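Local coordinates for protein Vv2_1132 (Vibrio vulnificus CMCP6, PDB 5Y9S) that probably regulates transcription as a tetrameric LysR-type factor, with an N-terminal helix-turn-helix domain for DNA and a C-terminal domain of the substrate-binding type, at residues T100-C105 / S150-F155. Sequence-based numbering, arbitrary orientation.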
loop_
_atom_site.group_PDB
_atom_site.type_symbol
_atom_site.label_atom_id
_atom_site.label_comp_id
_atom_site.label_asym_id
_atom_site.label_seq_id
_atom_site.Cartn_x
_atom_site.Cartn_y
_atom_site.Cartn_z
ATOM N N THR D 100 -13.137 -34.780 -4.865
ATOM C CA THR D 100 -12.939 -33.699 -5.814
ATOM C C THR D 100 -11.592 -33.878 -6.500
ATOM O O THR D 100 -10.560 -34.025 -5.834
ATOM C CB THR D 100 -12.995 -32.327 -5.133
ATOM O OG1 THR D 100 -14.292 -32.108 -4.556
ATOM C CG2 THR D 100 -12.707 -31.239 -6.141
ATOM N N VAL D 101 -11.610 -33.868 -7.827
ATOM C CA VAL D 101 -10.406 -33.877 -8.640
ATOM C C VAL D 101 -10.163 -32.445 -9.103
ATOM O O VAL D 101 -11.036 -31.836 -9.737
ATOM C CB VAL D 101 -10.541 -34.843 -9.829
ATOM C CG1 VAL D 101 -9.213 -34.986 -10.561
ATOM C CG2 VAL D 101 -11.033 -36.206 -9.353
ATOM N N ARG D 102 -8.993 -31.903 -8.750
ATOM C CA ARG D 102 -8.618 -30.522 -9.055
ATOM C C ARG D 102 -7.827 -30.517 -10.357
ATOM O O ARG D 102 -6.815 -31.213 -10.472
ATOM C CB ARG D 102 -7.795 -29.913 -7.918
ATOM C CG ARG D 102 -8.629 -29.329 -6.769
ATOM C CD ARG D 102 -7.904 -29.395 -5.410
ATOM N NE ARG D 102 -7.038 -30.573 -5.276
ATOM C CZ ARG D 102 -6.031 -30.673 -4.408
ATOM N NH1 ARG D 102 -5.304 -31.780 -4.356
ATOM N NH2 ARG D 102 -5.739 -29.657 -3.594
ATOM N N ILE D 103 -8.297 -29.753 -11.340
ATOM C CA ILE D 103 -7.730 -29.770 -12.683
ATOM C C ILE D 103 -7.390 -28.342 -13.075
ATOM O O ILE D 103 -8.209 -27.435 -12.894
ATOM C CB ILE D 103 -8.698 -30.405 -13.697
ATOM C CG1 ILE D 103 -8.938 -31.882 -13.340
ATOM C CG2 ILE D 103 -8.146 -30.260 -15.083
ATOM C CD1 ILE D 103 -10.143 -32.510 -14.001
ATOM N N VAL D 104 -6.175 -28.138 -13.573
ATOM C CA VAL D 104 -5.712 -26.848 -14.071
ATOM C C VAL D 104 -5.308 -27.029 -15.529
ATOM O O VAL D 104 -4.800 -28.091 -15.908
ATOM C CB VAL D 104 -4.527 -26.309 -13.237
ATOM C CG1 VAL D 104 -3.353 -27.271 -13.296
ATOM C CG2 VAL D 104 -4.081 -24.961 -13.738
ATOM N N CYS D 105 -5.546 -26.005 -16.344
ATOM C CA CYS D 105 -5.189 -26.032 -17.759
ATOM C C CYS D 105 -5.388 -24.645 -18.343
ATOM O O CYS D 105 -5.866 -23.723 -17.675
ATOM C CB CYS D 105 -6.027 -27.033 -18.544
ATOM S SG CYS D 105 -7.801 -26.702 -18.389
ATOM N N SER D 150 -1.554 -28.757 -4.379
ATOM C CA SER D 150 -2.634 -27.778 -4.431
ATOM C C SER D 150 -3.544 -27.999 -5.628
ATOM O O SER D 150 -4.638 -27.422 -5.673
ATOM C CB SER D 150 -2.061 -26.355 -4.454
ATOM O OG SER D 150 -1.298 -26.106 -5.622
ATOM N N THR D 151 -3.114 -28.808 -6.596
ATOM C CA THR D 151 -3.952 -29.256 -7.700
ATOM C C THR D 151 -3.553 -30.682 -8.033
ATOM O O THR D 151 -2.470 -31.136 -7.665
ATOM C CB THR D 151 -3.829 -28.358 -8.943
ATOM O OG1 THR D 151 -4.960 -28.577 -9.793
ATOM C CG2 THR D 151 -2.566 -28.676 -9.714
ATOM N N ASP D 152 -4.440 -31.390 -8.731
ATOM C CA ASP D 152 -4.268 -32.820 -8.973
ATOM C C ASP D 152 -3.819 -33.166 -10.383
ATOM O O ASP D 152 -3.007 -34.081 -10.555
ATOM C CB ASP D 152 -5.576 -33.551 -8.677
ATOM C CG ASP D 152 -6.062 -33.291 -7.268
ATOM O OD1 ASP D 152 -7.259 -32.989 -7.096
ATOM O OD2 ASP D 152 -5.233 -33.377 -6.336
ATOM N N LEU D 153 -4.345 -32.485 -11.401
ATOM C CA LEU D 153 -3.996 -32.788 -12.781
ATOM C C LEU D 153 -3.776 -31.501 -13.554
ATOM O O LEU D 153 -4.395 -30.471 -13.277
ATOM C CB LEU D 153 -5.063 -33.622 -13.495
ATOM C CG LEU D 153 -5.421 -34.970 -12.867
ATOM C CD1 LEU D 153 -6.754 -35.463 -13.409
ATOM C CD2 LEU D 153 -4.322 -35.976 -13.139
ATOM N N LEU D 154 -2.886 -31.578 -14.530
ATOM C CA LEU D 154 -2.613 -30.470 -15.425
ATOM C C LEU D 154 -2.694 -30.996 -16.851
ATOM O O LEU D 154 -2.030 -31.977 -17.191
ATOM C CB LEU D 154 -1.240 -29.863 -15.126
ATOM C CG LEU D 154 -0.631 -29.041 -16.252
ATOM C CD1 LEU D 154 -1.247 -27.629 -16.303
ATOM C CD2 LEU D 154 0.884 -28.984 -16.122
ATOM N N PHE D 155 -3.535 -30.379 -17.669
ATOM C CA PHE D 155 -3.607 -30.687 -19.093
ATOM C C PHE D 155 -2.907 -29.579 -19.859
ATOM O O PHE D 155 -3.109 -28.398 -19.557
ATOM C CB PHE D 155 -5.055 -30.814 -19.546
ATOM C CG PHE D 155 -5.730 -32.027 -19.027
ATOM C CD1 PHE D 155 -6.285 -32.032 -17.759
ATOM C CD2 PHE D 155 -5.802 -33.175 -19.795
ATOM C CE1 PHE D 155 -6.903 -33.161 -17.264
ATOM C CE2 PHE D 155 -6.417 -34.311 -19.310
ATOM C CZ PHE D 155 -6.966 -34.311 -18.043
#
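R102 and D152 meet side-on, one guanidinium nitrogen to each carboxylate oxygen. NE of R102 gives a nearly straight hydrogen bond (171°) to OD1 of D152, 3.0 Å away, from above the carboxylate plane. NH1 of R102 forms a salt bridge to OD2 of D152 from the syn side, tilted out of that plane. The two flat groups are turned 55° apart. A bend at chi3 (-33°) sets the guanidinium face over the S150-T151 peptide, with N of T151 near its centre. OD1 of D152 also accepts the backbone N of R102, at 2.6 Å, and forms a salt bridge to R291. The donors and the two arginines around it probably favour the charged carboxylate. O of R102 takes two backbone donors, N of D152 and, at 2.9 Å, N of L153. From there the segments run as parallel strands: V104 N bonds to L153 O, and F155 N to V104 O at 3.2 Å. Strand 100-105 also pairs with strand 129-134, as expected for the periplasmic-binding-protein-like fold of a LysR effector domain. Both sheet faces are tightly packed. On one, V101 CG1 touches L153 CD1 at 3.8 Å, and I103 CG2 reaches the edge of the F155 ring, 3.7 Å from CD1. Helices 114-120 and 292-300 cover this face. On the other, V104 CG1 meets L154 CD1 at 3.7 Å under helix 139-147. The looser side is at S150, which like R102 is partly exposed; NH2 of R102 nears O of S150 at a poor angle.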